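Local coordinates for protein 3-oxoadipate enol-lactonase (Burkholderia xenovorans, PDB 2XUA) that probably hydrolyses the enol-lactone of 3-oxoadipate in bacterial catechol breakdown, using an alpha/beta hydrolase fold, at residues B[71-74]-B[75-79]; B[47-50]-B[51-55]; B[153-156]-B[157-160]. One frame throughout, in Å; residues are numbered along the deposited sequence.

The three contacts are local turns at helix ends, spread around one alpha/beta hydrolase fold. Contact 2 comes first along the chain, where helix 43-52 ends and strand 54-58 begins. Contact 1 follows, at the start of helix 75-88, the next helix after that strand. Contact 3 comes last, where helix 147-154 leads into the loop before helix 161-166, probably in the cap domain. No two touch. Centres of contacts 1 and 2 lie about 28 Å apart, on opposite sides of the chain's centre. Contact 3 is about 25 Å from contact 1 and about 29 Å from contact 2, centre to centre. It alone touches the laevulinic acid; the other two shape helix ends of the core.

Contact 1 of 3, residues B[71-74]-B[75-79]; sequences GPYT and IEQLT
Thr74 and Gln77 exchange two hydrogen bonds at the start of helix 75-88. The backbone N of Gln77 donates to Thr74 OG1 at 3.0 Å, in a fairly straight bond. In return, Thr74 N donates to Gln77 OE1 at 2.8 Å. This second bond is more bent, and the donor lies tilted 26° from the plane of the side-chain carbonyl. Thr74 OG1 sits between its backbone N and carbonyl carbon (chi1 67°), which turns the hydroxyl to the first turn of the helix. The Gln77 chain runs extended beyond CG, back along the loop, to bring its amide to Thr74. Thr74 O takes the first regular helical bond, from Leu78 N at 3.0 Å.

Two waters extend the polar network. One receives a bond from Gln77 NE2 and donates to Pro72 O, so both ends of the amide have partners, which probably settles its flip. The other donates to Glu76 OE1 and has a weak bond with Thr74 OG1. Glu76 OE2 forms a salt bridge with Arg112.

Around this network the chains pack closely. Gln77 OE1 also lies against Tyr73, 3.0 Å from Tyr73 CA, and the amide plane stands 72° from the tyrosine ring. That ring has a cation-pi contact with Arg61, and its OH bonds to Pro69 O. Leu78 CG approaches Thr74 O at 3.4 Å, while the leucine side chain packs on Met101 of helix 101-112. Farther along, Thr79 OG1 donates to Ile75 O at 2.8 Å, from the opposite face of that carbonyl to Thr79 N. The reciprocal pair of Thr74 and Gln77 is a capping box, with Thr74 as the N-cap of helix 75-88.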
loop_
_atom_site.group_PDB
_atom_site.type_symbol
_atom_site.label_atom_id
_atom_site.label_comp_id
_atom_site.label_asym_id
_atom_site.label_seq_id
_atom_site.Cartn_x
_atom_site.Cartn_y
_atom_site.Cartn_z
ATOM N N GLY B 71 10.963 6.814 -21.119
ATOM C CA GLY B 71 11.723 5.594 -21.366
ATOM C C GLY B 71 12.236 5.494 -22.807
ATOM O O GLY B 71 11.941 6.380 -23.612
ATOM N N PRO B 72 12.999 4.422 -23.135
ATOM C CA PRO B 72 13.276 3.243 -22.298
ATOM C C PRO B 72 14.113 3.614 -21.079
ATOM O O PRO B 72 14.713 4.678 -21.081
ATOM C CB PRO B 72 14.136 2.377 -23.204
ATOM C CG PRO B 72 14.918 3.352 -24.012
ATOM C CD PRO B 72 13.894 4.461 -24.312
ATOM N N TYR B 73 14.170 2.751 -20.056
ATOM C CA TYR B 73 15.080 3.006 -18.931
ATOM C C TYR B 73 16.238 2.083 -19.084
ATOM O O TYR B 73 16.204 1.104 -19.869
ATOM C CB TYR B 73 14.419 2.789 -17.546
ATOM C CG TYR B 73 13.176 3.588 -17.306
ATOM C CD1 TYR B 73 12.975 4.812 -17.920
ATOM C CD2 TYR B 73 12.220 3.149 -16.396
ATOM C CE1 TYR B 73 11.824 5.540 -17.682
ATOM C CE2 TYR B 73 11.105 3.867 -16.143
ATOM C CZ TYR B 73 10.888 5.073 -16.786
ATOM O OH TYR B 73 9.734 5.768 -16.535
ATOM N N THR B 74 17.279 2.359 -18.335
ATOM C CA THR B 74 18.436 1.508 -18.410
ATOM C C THR B 74 18.835 1.110 -17.018
ATOM O O THR B 74 18.481 1.818 -16.053
ATOM C CB THR B 74 19.619 2.238 -19.088
ATOM O OG1 THR B 74 20.059 3.318 -18.244
ATOM C CG2 THR B 74 19.191 2.802 -20.474
ATOM N N ILE B 75 19.592 0.017 -16.924
ATOM C CA ILE B 75 20.184 -0.455 -15.654
ATOM C C ILE B 75 21.099 0.619 -15.002
ATOM O O ILE B 75 21.186 0.703 -13.741
ATOM C CB ILE B 75 20.864 -1.837 -15.804
ATOM C CG1 ILE B 75 21.232 -2.476 -14.454
ATOM C CG2 ILE B 75 22.187 -1.748 -16.717
ATOM C CD1 ILE B 75 20.035 -2.720 -13.500
ATOM N N GLU B 76 21.724 1.466 -15.853
ATOM C CA GLU B 76 22.491 2.633 -15.369
ATOM C C GLU B 76 21.615 3.719 -14.788
ATOM O O GLU B 76 22.045 4.443 -13.863
ATOM C CB GLU B 76 23.384 3.287 -16.461
ATOM C CG GLU B 76 24.496 2.413 -16.964
ATOM C CD GLU B 76 24.043 1.312 -17.920
ATOM O OE1 GLU B 76 23.081 1.538 -18.656
ATOM O OE2 GLU B 76 24.640 0.214 -17.905
ATOM N N GLN B 77 20.426 3.916 -15.328
ATOM C CA GLN B 77 19.553 4.881 -14.707
ATOM C C GLN B 77 19.131 4.301 -13.324
ATOM O O GLN B 77 19.108 5.001 -12.293
ATOM C CB GLN B 77 18.314 5.172 -15.533
ATOM C CG GLN B 77 18.514 6.264 -16.632
ATOM C CD GLN B 77 17.424 6.182 -17.661
ATOM O OE1 GLN B 77 16.859 5.109 -17.863
ATOM N NE2 GLN B 77 17.096 7.315 -18.305
ATOM N N LEU B 78 18.808 3.024 -13.317
ATOM C CA LEU B 78 18.324 2.388 -12.089
ATOM C C LEU B 78 19.367 2.363 -10.998
ATOM O O LEU B 78 19.045 2.536 -9.818
ATOM C CB LEU B 78 17.751 0.988 -12.364
ATOM C CG LEU B 78 16.601 0.862 -13.376
ATOM C CD1 LEU B 78 16.410 -0.611 -13.615
ATOM C CD2 LEU B 78 15.270 1.494 -12.902
ATOM N N THR B 79 20.609 2.131 -11.360
ATOM C CA THR B 79 21.676 2.119 -10.396
ATOM C C THR B 79 21.897 3.556 -9.863
ATOM O O THR B 79 22.069 3.758 -8.647
ATOM C CB THR B 79 22.947 1.541 -11.014
ATOM O OG1 THR B 79 22.711 0.193 -11.426
ATOM C CG2 THR B 79 24.080 1.426 -9.982
HETATM O O HOH W 1 15.657 7.157 -20.696
HETATM O O HOH W 2 22.724 3.601 -20.069
#

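Contact 2 of 3, residues B[47-50]-B[51-55]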
loop_
_atom_site.group_PDB
_atom_site.type_symbol
_atom_site.label_atom_id
_atom_site.label_comp_id
_atom_site.label_asym_id
_atom_site.label_seq_id
_atom_site.Cartn_x
_atom_site.Cartn_y
_atom_site.Cartn_z
ATOM N N ALA B 47 9.930 -4.400 10.273
ATOM C CA ALA B 47 10.060 -4.538 11.739
ATOM C C ALA B 47 11.381 -5.201 12.140
ATOM O O ALA B 47 12.132 -4.647 12.929
ATOM C CB ALA B 47 8.856 -5.302 12.328
ATOM N N ALA B 48 11.687 -6.375 11.590
ATOM C CA ALA B 48 12.898 -7.063 11.912
ATOM C C ALA B 48 14.143 -6.315 11.429
ATOM O O ALA B 48 15.167 -6.350 12.094
ATOM C CB ALA B 48 12.894 -8.531 11.371
ATOM N N LEU B 49 14.074 -5.629 10.295
ATOM C CA LEU B 49 15.260 -4.957 9.803
ATOM C C LEU B 49 15.554 -3.673 10.575
ATOM O O LEU B 49 16.696 -3.353 10.811
ATOM C CB LEU B 49 15.114 -4.634 8.324
ATOM C CG LEU B 49 15.246 -5.801 7.334
ATOM C CD1 LEU B 49 14.805 -5.185 5.993
ATOM C CD2 LEU B 49 16.696 -6.368 7.202
ATOM N N SER B 50 14.496 -2.973 10.981
ATOM C CA SER B 50 14.553 -1.784 11.853
ATOM C C SER B 50 15.202 -2.009 13.156
ATOM O O SER B 50 15.527 -1.041 13.814
ATOM C CB SER B 50 13.103 -1.341 12.274
ATOM O OG SER B 50 12.532 -0.765 11.142
ATOM N N LYS B 51 15.259 -3.263 13.606
ATOM C CA LYS B 51 15.888 -3.565 14.875
ATOM C C LYS B 51 17.398 -3.461 14.736
ATOM O O LYS B 51 18.080 -3.029 15.657
ATOM C CB LYS B 51 15.493 -4.921 15.365
ATOM C CG LYS B 51 14.005 -4.970 15.665
ATOM C CD LYS B 51 13.682 -5.858 16.827
ATOM C CE LYS B 51 13.900 -7.335 16.529
ATOM N NZ LYS B 51 13.033 -8.141 17.441
ATOM N N HIS B 52 17.887 -3.796 13.554
ATOM C CA HIS B 52 19.316 -3.867 13.317
ATOM C C HIS B 52 19.876 -2.787 12.442
ATOM O O HIS B 52 21.048 -2.601 12.462
ATOM C CB HIS B 52 19.643 -5.242 12.754
ATOM C CG HIS B 52 19.234 -6.339 13.674
ATOM N ND1 HIS B 52 19.930 -6.631 14.830
ATOM C CD2 HIS B 52 18.148 -7.159 13.663
ATOM C CE1 HIS B 52 19.297 -7.599 15.483
ATOM N NE2 HIS B 52 18.228 -7.952 14.781
ATOM N N PHE B 53 19.035 -2.102 11.669
ATOM C CA PHE B 53 19.438 -1.207 10.581
ATOM C C PHE B 53 18.599 0.032 10.558
ATOM O O PHE B 53 17.472 0.043 11.106
ATOM C CB PHE B 53 19.280 -1.921 9.195
ATOM C CG PHE B 53 20.116 -3.148 9.079
ATOM C CD1 PHE B 53 21.508 -3.043 8.882
ATOM C CD2 PHE B 53 19.553 -4.406 9.254
ATOM C CE1 PHE B 53 22.285 -4.155 8.840
ATOM C CE2 PHE B 53 20.358 -5.552 9.204
ATOM C CZ PHE B 53 21.742 -5.400 9.030
ATOM N N ARG B 54 19.129 1.071 9.907
ATOM C CA ARG B 54 18.293 2.128 9.364
ATOM C C ARG B 54 17.882 1.673 7.941
ATOM O O ARG B 54 18.727 1.211 7.167
ATOM C CB ARG B 54 19.017 3.495 9.320
ATOM C CG ARG B 54 19.250 4.029 10.743
ATOM C CD ARG B 54 20.157 5.243 10.733
ATOM N NE ARG B 54 21.539 4.879 10.408
ATOM C CZ ARG B 54 22.425 5.765 9.978
ATOM N NH1 ARG B 54 22.039 7.056 9.805
ATOM N NH2 ARG B 54 23.664 5.355 9.701
ATOM N N VAL B 55 16.561 1.711 7.689
ATOM C CA VAL B 55 15.957 1.194 6.474
ATOM C C VAL B 55 15.525 2.235 5.500
ATOM O O VAL B 55 14.739 3.147 5.814
ATOM C CB VAL B 55 14.756 0.273 6.781
ATOM C CG1 VAL B 55 14.301 -0.387 5.448
ATOM C CG2 VAL B 55 15.186 -0.835 7.814
HETATM O O HOH W 3 15.608 -8.902 14.089
#
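Leu49 meets Phe53 and Val55 where helix 43-52 gives way to strand 54-58. This is the second half of a beta-alpha-beta unit that starts at strand 28-32 in the alpha/beta hydrolase fold. Leu49 CD2 lies 4.0 Å from Phe53 CD2, and the two side chains cross at a slant. Leu49 CB touches Val55 CG2 at 3.8 Å. The same leucine therefore packs against both the turn and the first part of the strand. Its side chain also rests on Ile29 and Leu31 of strand 28-32. Phe53 packs on Ile29 and on Leu262 of helix 251-263.

Backbone bonds shape the turn that carries these side chains. Leu49 O accepts from His52 N at 3.0 Å, with the donor standing 57° out of the carbonyl plane. Phe53 N reaches the same oxygen in a weak bond. This carbonyl also lies at the edge of the Phe53 ring, near its plane, 3.4 Å from CD2. Phe53 CG lies anti to its carbonyl carbon (chi1 -60°), which swings the ring back beside the helix end. Ser50 CA makes a CA-H...O contact with Phe53 O at 3.5 Å. In a separate side-chain bond, Ser50 OG turns back along the helix to Val46 O.

Lys51 is exposed. Its N gives Ala48 O a weak bond, and Lys51 CG passes 3.3 Å from Ala47 O before the chain bends and its end leads away. Ala48 and His52 touch Thr255 and Val259 of helix 251-263, respectively. Ala48 O lies at the edge of the His52 ring. A water links the two residues: it donates to Ala48 O and weakly accepts from His52 NE2 at 2.9 Å.

Contact 3 of 3, residues B[153-156]-B[157-160]. With SHF (laevulinic acid), chain C.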
loop_
_atom_site.group_PDB
_atom_site.type_symbol
_atom_site.label_atom_id
_atom_site.label_comp_id
_atom_site.label_asym_id
_atom_site.label_seq_id
_atom_site.Cartn_x
_atom_site.Cartn_y
_atom_site.Cartn_z
ATOM N N ALA B 153 -1.901 -12.383 -16.271
ATOM C CA ALA B 153 -0.814 -13.219 -16.731
ATOM C C ALA B 153 0.336 -13.198 -15.755
ATOM O O ALA B 153 0.978 -14.220 -15.543
ATOM C CB ALA B 153 -0.318 -12.759 -18.104
ATOM N N VAL B 154 0.609 -12.030 -15.174
ATOM C CA VAL B 154 1.829 -11.851 -14.342
ATOM C C VAL B 154 1.686 -12.350 -12.927
ATOM O O VAL B 154 2.564 -13.061 -12.431
ATOM C CB VAL B 154 2.385 -10.390 -14.364
ATOM C CG1 VAL B 154 3.539 -10.217 -13.340
ATOM C CG2 VAL B 154 2.812 -10.050 -15.775
ATOM N N LEU B 155 0.583 -12.010 -12.280
ATOM C CA LEU B 155 0.387 -12.360 -10.843
ATOM C C LEU B 155 0.503 -13.817 -10.473
ATOM O O LEU B 155 1.047 -14.154 -9.434
ATOM C CB LEU B 155 -0.935 -11.787 -10.307
ATOM C CG LEU B 155 -0.851 -10.334 -9.814
ATOM C CD1 LEU B 155 0.192 -9.486 -10.514
ATOM C CD2 LEU B 155 -2.231 -9.640 -9.887
ATOM N N PRO B 156 -0.024 -14.707 -11.316
ATOM C CA PRO B 156 0.142 -16.104 -10.998
ATOM C C PRO B 156 1.585 -16.528 -11.047
ATOM O O PRO B 156 1.914 -17.586 -10.502
ATOM C CB PRO B 156 -0.672 -16.825 -12.099
ATOM C CG PRO B 156 -1.731 -15.789 -12.443
ATOM C CD PRO B 156 -0.893 -14.526 -12.486
ATOM N N ARG B 157 2.454 -15.743 -11.679
ATOM C CA ARG B 157 3.879 -16.112 -11.658
ATOM C C ARG B 157 4.564 -15.724 -10.342
ATOM O O ARG B 157 5.735 -16.058 -10.129
ATOM C CB ARG B 157 4.604 -15.471 -12.849
ATOM C CG ARG B 157 4.190 -16.151 -14.189
ATOM C CD ARG B 157 4.465 -15.217 -15.385
ATOM N NE ARG B 157 5.897 -14.959 -15.607
ATOM C CZ ARG B 157 6.804 -15.871 -16.012
ATOM N NH1 ARG B 157 6.456 -17.155 -16.226
ATOM N NH2 ARG B 157 8.073 -15.491 -16.196
ATOM N N TRP B 158 3.852 -15.001 -9.481
ATOM C CA TRP B 158 4.475 -14.420 -8.279
ATOM C C TRP B 158 4.206 -15.247 -7.046
ATOM O O TRP B 158 4.980 -15.202 -6.104
ATOM C CB TRP B 158 3.894 -13.023 -8.043
ATOM C CG TRP B 158 4.442 -11.981 -8.977
ATOM C CD1 TRP B 158 5.232 -12.156 -10.103
ATOM C CD2 TRP B 158 4.227 -10.570 -8.848
ATOM N NE1 TRP B 158 5.483 -10.917 -10.694
ATOM C CE2 TRP B 158 4.881 -9.939 -9.923
ATOM C CE3 TRP B 158 3.510 -9.792 -7.925
ATOM C CZ2 TRP B 158 4.846 -8.568 -10.098
ATOM C CZ3 TRP B 158 3.497 -8.429 -8.077
ATOM C CH2 TRP B 158 4.150 -7.823 -9.177
ATOM N N PHE B 159 3.100 -15.997 -7.026
ATOM C CA PHE B 159 2.782 -16.811 -5.841
ATOM C C PHE B 159 2.369 -18.175 -6.277
ATOM O O PHE B 159 1.839 -18.286 -7.394
ATOM C CB PHE B 159 1.598 -16.160 -5.087
ATOM C CG PHE B 159 1.904 -14.764 -4.599
ATOM C CD1 PHE B 159 2.749 -14.557 -3.529
ATOM C CD2 PHE B 159 1.382 -13.666 -5.252
ATOM C CE1 PHE B 159 3.053 -13.258 -3.055
ATOM C CE2 PHE B 159 1.677 -12.371 -4.794
ATOM C CZ PHE B 159 2.514 -12.181 -3.648
ATOM N N THR B 160 2.567 -19.201 -5.438
ATOM C CA THR B 160 1.997 -20.525 -5.773
ATOM C C THR B 160 0.469 -20.401 -5.743
ATOM O O THR B 160 -0.075 -19.449 -5.132
ATOM C CB THR B 160 2.472 -21.620 -4.796
ATOM O OG1 THR B 160 2.039 -21.274 -3.465
ATOM C CG2 THR B 160 4.013 -21.704 -4.841
HETATM C C4 SHF C . 6.894 -8.383 -13.228
HETATM C C5 SHF C . 7.535 -8.254 -11.840
HETATM C C3 SHF C . 7.385 -9.465 -14.204
HETATM C C2 SHF C . 8.094 -10.721 -13.636
HETATM C C1 SHF C . 7.990 -11.963 -14.618
HETATM O O4 SHF C . 5.946 -7.641 -13.543
HETATM O O1 SHF C . 7.070 -12.753 -14.335
HETATM O OH1 SHF C . 8.841 -12.171 -15.548
#
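Three residues of the laevulinic acid pocket, Val154, Arg157 and Trp158, come together at the 3-10 turn, residues 155-157, that follows on from helix 147-154. Arg157 N donates to Val154 O at 2.8 Å, and Trp158 N to Leu155 O at 2.9 Å. Both donors stand well above the plane of the carbonyl they use.

The side chains of Val154, Arg157 and Trp158 reach the ligand. Arg157 bends at chi3 (66°), bringing its guanidinium edge to the carboxylate end. NE donates to O1 of laevulinic acid at 2.8 Å, and NH2 makes a long, weak bond to OH1. Trp158 turns the edge of its indole to the other end of the ligand, with CZ2 3.2 Å from C5. Val154 CG1 lies 3.7 Å from Trp158 CE2 and 3.5 Å from ligand O4. Leu155 packs on the indole instead: its CD1 sits over one face of the six-membered ring in a CH-pi contact, 4.3 Å from its centroid. The Trp158 ring also meets His244, part of a probable Ser-His-Asp triad with Ser100 and Asp217.

Trp158 NE1 is buried and has no partner in the model; the indole meets the ligand by packing rather than by a hydrogen bond. Tyr186 OH also bonds the ligand. Arg157 probably offsets the charge of the carboxylate, which may help orient an acidic substrate or product.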